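Local coordinates for glucuronoarabinoxylan endo-1,4-beta-xylanase (Clostridium papyrosolvens, PDB 4FMV), which hydrolyses internal beta-1,4 linkages of xylan as a family 30 glycoside hydrolase of altered substrate specificity, and probably also acts on cellulose, at residues 48-53 against 85-90; 119-124 against 167-172. All blocks are in the same frame, centred on the assembly; numbering follows the deposited sequence.

Both contacts lie in the (beta/alpha)8 barrel, the catalytic part of a longer protein that also has carbohydrate-binding and dockerin modules. From the N terminus, interaction 1 comes first: strand 45-49 leads into 48-53, the chain passes through helix 67-78, and strand 82-86 brings 85-90 back alongside. This closes one loop before the next opens. Interaction 2 then joins helix 114-130 to the loop ahead of strand 172-178, so the two follow in series, neither nested nor crossed. They meet at the helix: Tyr120 and Tyr124 of 119-124 pack on Ile50, and Tyr124 also on Ala85, tying the barrel strands to their outer helical layer.

Interaction 1 of 2, residues 48-53 against 85-90; sequences LRIEEG and ASPWNP
One face of the Trp88 indole carries the aliphatic part of Arg49, whose CD lies 4.1 Å from the centroid of the six-membered ring of Trp88 in a CH-pi contact, while Ser86 O sits at the ring's edge. Trp25 and Trp150 add edge-to-face contacts to the same indole. Arg49 holds CG anti to its backbone N (chi1 167°) and stays extended to NE; its methylenes run along the CE3-CZ3 side, CG 3.6 Å from Trp88 CZ3, crossing Trp88 at about a right angle. Lifting away from the ring, its guanidinium, turned 59° from the indole plane, grips Glu51 end-on, NH1 to OE1 and NH2 to OE2, both oxygens met from above the carboxylate plane; NH2 also forms a salt bridge with Glu52 OE1 at 3.2 Å. Two carboxylates around one guanidinium probably favour its positive charge and their own ionised state.

These residues stand where two neighbouring parallel strands of the (beta/alpha)8 barrel, 45-49 and 82-86, give way to loops, in a beta-alpha-beta unit with helix 67-78 between. Ser86 N donates to Leu48 O (2.9 Å) and Ile50 N to Ser86 O (3.0 Å). Toward the helical layer, Ile50 CG1 packs on Ala85 CB at 3.7 Å, the small alanine admitting the branched chain, and Ile50 CD1 reaches Pro87. On the opposite face, Ser86 OG hydrogen-bonds Glu177 and Arg47.

Farther along, the loops separate and polar groups bridge them. Asn89 ND2 donates to Glu52 OE2 (2.8 Å) from above the carboxylate plane, the amide being tilted 59° to it, and Asn89 OD1 is held by Thr151. One water donates to Ile50 O and Asn89 O; a second donates to Ile50 O and Glu52 OE1 and accepts from Trp88 N at 2.8 Å.

Interaction 2 of 2, residues 119-124 against 167-172; sequences QYLNAY and GSINCR
On the outer layer of the (beta/alpha)8 barrel, helix 114-130 meets the loop that carries the chain from helix 155-164 into strand 172-178. Asn122 reaches out from the helix and uses both ends of its amide on the loop backbone. Its chi1 of -91°, away from the usual staggered positions, brings the amide nearer the loop than the direction of CB alone would. Its OD1 accepts from Asn170 N at 2.8 Å, on a lone pair in the carbonyl plane, and its ND2 donates almost straight (178°) to Ser168 O at 3.0 Å, although this donor stands above the carbonyl plane of Ser168. Asparagine suits the place because one short, flat group offers a donor and an acceptor side by side, matching a carbonyl and an N-H two residues apart. Two bonds to different residues fix the rotation of the amide.

The Asn170 amide lies nearly parallel to that of Asn122, their planes 16° apart, with Asn170 ND2 3.6 Å from Asn122 CG. A water accepts from Asn170 ND2 and donates to Asn122 O. On the inner side, Leu121 CD1 touches Ile169 CD1 at 4.0 Å, their branched apolar ends filling the buried side against Ile138 of strand 137-139. Helix and loop thus set apolar side chains on the strands and polar ones outward, as in the outer helical layer of a TIM barrel.

Interaction 1 of 2, residues 48-53 against 85-90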
# COMPACT_ATOMS: atom_id res chain seq x y z
N LEU A 48 -2.84 -10.32 1.92
CA LEU A 48 -3.55 -11.58 1.70
C LEU A 48 -5.05 -11.33 1.49
O LEU A 48 -5.60 -10.34 1.97
CB LEU A 48 -3.40 -12.50 2.92
CG LEU A 48 -2.03 -12.65 3.57
CD1 LEU A 48 -2.18 -13.47 4.85
CD2 LEU A 48 -1.06 -13.31 2.59
N ARG A 49 -5.67 -12.18 0.68
CA ARG A 49 -7.13 -12.21 0.64
C ARG A 49 -7.61 -13.36 1.52
O ARG A 49 -7.12 -14.48 1.39
CB ARG A 49 -7.63 -12.40 -0.78
CG ARG A 49 -9.13 -12.74 -0.85
CD ARG A 49 -9.62 -12.93 -2.27
NE ARG A 49 -10.81 -13.78 -2.28
CZ ARG A 49 -10.77 -15.11 -2.19
NH1 ARG A 49 -9.59 -15.74 -2.09
NH2 ARG A 49 -11.89 -15.82 -2.20
N ILE A 50 -8.58 -13.08 2.39
CA ILE A 50 -9.15 -14.09 3.28
C ILE A 50 -10.17 -14.93 2.51
O ILE A 50 -11.23 -14.43 2.09
CB ILE A 50 -9.87 -13.42 4.47
CG1 ILE A 50 -8.91 -12.51 5.25
CG2 ILE A 50 -10.50 -14.45 5.41
CD1 ILE A 50 -9.58 -11.74 6.42
N GLU A 51 -9.92 -16.24 2.41
CA GLU A 51 -10.70 -17.05 1.47
C GLU A 51 -11.98 -17.59 2.13
O GLU A 51 -11.92 -18.50 2.95
CB GLU A 51 -9.81 -18.22 0.99
CG GLU A 51 -10.53 -19.28 0.19
CD GLU A 51 -11.08 -18.74 -1.12
OE1 GLU A 51 -10.29 -18.52 -2.07
OE2 GLU A 51 -12.30 -18.51 -1.20
N GLU A 52 -13.13 -17.08 1.69
CA GLU A 52 -14.43 -17.42 2.30
C GLU A 52 -14.93 -18.77 1.79
O GLU A 52 -15.91 -19.31 2.30
CB GLU A 52 -15.50 -16.33 2.08
CG GLU A 52 -16.04 -16.21 0.62
CD GLU A 52 -15.25 -15.22 -0.23
OE1 GLU A 52 -14.06 -14.98 0.06
OE2 GLU A 52 -15.80 -14.70 -1.22
N GLY A 53 -14.21 -19.33 0.81
CA GLY A 53 -14.51 -20.65 0.28
C GLY A 53 -14.41 -21.71 1.35
O GLY A 53 -14.89 -22.83 1.17
N ALA A 85 -4.43 -8.72 5.87
CA ALA A 85 -5.44 -9.52 5.16
C ALA A 85 -6.74 -8.74 4.99
O ALA A 85 -7.17 -8.05 5.92
CB ALA A 85 -5.71 -10.82 5.94
N SER A 86 -7.36 -8.85 3.80
CA SER A 86 -8.70 -8.25 3.57
C SER A 86 -9.65 -9.35 3.09
O SER A 86 -9.26 -10.20 2.25
CB SER A 86 -8.59 -7.23 2.44
OG SER A 86 -7.61 -6.22 2.68
N PRO A 87 -10.89 -9.38 3.63
CA PRO A 87 -12.05 -10.13 3.12
C PRO A 87 -12.84 -9.41 2.00
O PRO A 87 -13.13 -8.21 2.16
CB PRO A 87 -12.90 -10.29 4.38
CG PRO A 87 -12.62 -8.94 5.19
CD PRO A 87 -11.29 -8.38 4.63
N TRP A 88 -13.22 -10.12 0.94
CA TRP A 88 -14.28 -9.67 0.02
C TRP A 88 -15.69 -10.06 0.45
O TRP A 88 -16.64 -9.37 0.12
CB TRP A 88 -14.05 -10.17 -1.40
CG TRP A 88 -13.05 -9.42 -2.23
CD1 TRP A 88 -13.26 -8.84 -3.47
CD2 TRP A 88 -11.66 -9.23 -1.93
NE1 TRP A 88 -12.08 -8.30 -3.94
CE2 TRP A 88 -11.09 -8.52 -3.02
CE3 TRP A 88 -10.84 -9.57 -0.85
CZ2 TRP A 88 -9.74 -8.14 -3.03
CZ3 TRP A 88 -9.52 -9.21 -0.87
CH2 TRP A 88 -8.97 -8.50 -1.97
N ASN A 89 -15.82 -11.22 1.09
CA ASN A 89 -17.11 -11.68 1.60
C ASN A 89 -16.91 -12.44 2.90
O ASN A 89 -15.85 -13.04 3.11
CB ASN A 89 -17.81 -12.63 0.61
CG ASN A 89 -18.10 -12.00 -0.75
OD1 ASN A 89 -19.04 -11.22 -0.92
ND2 ASN A 89 -17.31 -12.38 -1.73
N PRO A 90 -17.92 -12.43 3.77
CA PRO A 90 -17.81 -13.45 4.82
C PRO A 90 -18.23 -14.81 4.23
O PRO A 90 -18.65 -14.84 3.07
CB PRO A 90 -18.81 -12.98 5.87
CG PRO A 90 -19.82 -12.18 5.11
CD PRO A 90 -19.11 -11.57 3.93
O HOH W 1 -13.42 -13.97 3.92
O HOH W 2 -12.53 -12.84 0.47

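Interaction 2 of 2, residues 119-124 against 167-172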
# COMPACT_ATOMS: atom_id res chain seq x y z
N GLN A 119 -15.58 -13.25 15.13
CA GLN A 119 -14.94 -14.54 15.50
C GLN A 119 -14.23 -15.17 14.31
O GLN A 119 -13.17 -15.77 14.43
CB GLN A 119 -15.97 -15.53 16.04
CG GLN A 119 -16.56 -15.08 17.35
CD GLN A 119 -17.69 -15.95 17.81
OE1 GLN A 119 -18.33 -16.64 17.02
NE2 GLN A 119 -17.96 -15.93 19.11
N TYR A 120 -14.87 -15.06 13.15
CA TYR A 120 -14.27 -15.51 11.90
C TYR A 120 -12.97 -14.78 11.63
O TYR A 120 -11.92 -15.40 11.38
CB TYR A 120 -15.27 -15.25 10.78
CG TYR A 120 -14.80 -15.47 9.36
CD1 TYR A 120 -14.63 -16.75 8.85
CD2 TYR A 120 -14.59 -14.39 8.51
CE1 TYR A 120 -14.24 -16.95 7.53
CE2 TYR A 120 -14.20 -14.58 7.18
CZ TYR A 120 -14.03 -15.86 6.71
OH TYR A 120 -13.66 -16.06 5.40
N LEU A 121 -13.01 -13.45 11.67
CA LEU A 121 -11.79 -12.67 11.51
C LEU A 121 -10.74 -13.08 12.55
O LEU A 121 -9.55 -13.21 12.23
CB LEU A 121 -12.10 -11.17 11.60
CG LEU A 121 -12.93 -10.63 10.42
CD1 LEU A 121 -13.09 -9.13 10.52
CD2 LEU A 121 -12.26 -11.02 9.09
N ASN A 122 -11.17 -13.26 13.79
CA ASN A 122 -10.24 -13.70 14.82
C ASN A 122 -9.65 -15.08 14.52
O ASN A 122 -8.53 -15.38 14.88
CB ASN A 122 -10.91 -13.71 16.20
CG ASN A 122 -10.74 -12.40 16.93
OD1 ASN A 122 -9.81 -11.65 16.66
ND2 ASN A 122 -11.64 -12.13 17.87
N ALA A 123 -10.42 -15.93 13.85
CA ALA A 123 -9.91 -17.28 13.57
C ALA A 123 -8.81 -17.24 12.51
O ALA A 123 -7.87 -18.06 12.53
CB ALA A 123 -11.07 -18.23 13.17
N TYR A 124 -8.92 -16.30 11.58
CA TYR A 124 -7.88 -16.09 10.57
C TYR A 124 -6.60 -15.59 11.22
O TYR A 124 -5.52 -16.11 10.98
CB TYR A 124 -8.34 -15.10 9.51
CG TYR A 124 -7.55 -15.18 8.22
CD1 TYR A 124 -7.83 -16.17 7.28
CD2 TYR A 124 -6.52 -14.29 7.94
CE1 TYR A 124 -7.12 -16.25 6.08
CE2 TYR A 124 -5.79 -14.38 6.76
CZ TYR A 124 -6.10 -15.36 5.82
OH TYR A 124 -5.39 -15.47 4.63
N GLY A 167 -13.58 -3.98 18.38
CA GLY A 167 -12.75 -3.97 19.57
C GLY A 167 -12.37 -5.36 20.07
O GLY A 167 -11.41 -5.51 20.83
N SER A 168 -13.11 -6.38 19.64
CA SER A 168 -12.86 -7.73 20.14
C SER A 168 -11.85 -8.46 19.23
O SER A 168 -11.51 -9.63 19.46
CB SER A 168 -14.17 -8.51 20.20
OG SER A 168 -14.64 -8.81 18.90
N ILE A 169 -11.39 -7.76 18.19
CA ILE A 169 -10.46 -8.37 17.25
C ILE A 169 -9.02 -8.35 17.79
O ILE A 169 -8.53 -7.33 18.25
CB ILE A 169 -10.58 -7.78 15.83
CG1 ILE A 169 -11.96 -8.12 15.24
CG2 ILE A 169 -9.45 -8.33 14.92
CD1 ILE A 169 -12.34 -7.31 14.03
N ASN A 170 -8.36 -9.48 17.67
CA ASN A 170 -7.09 -9.80 18.33
C ASN A 170 -5.90 -9.27 17.54
O ASN A 170 -4.87 -9.92 17.47
CB ASN A 170 -6.96 -11.27 18.70
CG ASN A 170 -7.89 -11.66 19.83
OD1 ASN A 170 -8.07 -10.91 20.79
ND2 ASN A 170 -8.52 -12.83 19.70
N CYS A 171 -6.16 -8.30 16.68
CA CYS A 171 -5.12 -7.78 15.81
C CYS A 171 -5.40 -6.29 15.55
O CYS A 171 -6.44 -5.77 15.97
CB CYS A 171 -5.22 -8.60 14.51
SG CYS A 171 -4.13 -8.25 13.19
N ARG A 172 -4.51 -5.59 14.84
CA ARG A 172 -4.86 -4.23 14.42
C ARG A 172 -6.03 -4.33 13.42
O ARG A 172 -6.10 -5.28 12.63
CB ARG A 172 -3.69 -3.50 13.75
CG ARG A 172 -2.47 -3.18 14.66
CD ARG A 172 -1.45 -2.36 13.85
NE ARG A 172 -0.19 -2.11 14.56
CZ ARG A 172 0.73 -3.04 14.75
NH1 ARG A 172 0.51 -4.28 14.30
NH2 ARG A 172 1.86 -2.75 15.39
O HOH W 3 -7.41 -14.37 17.29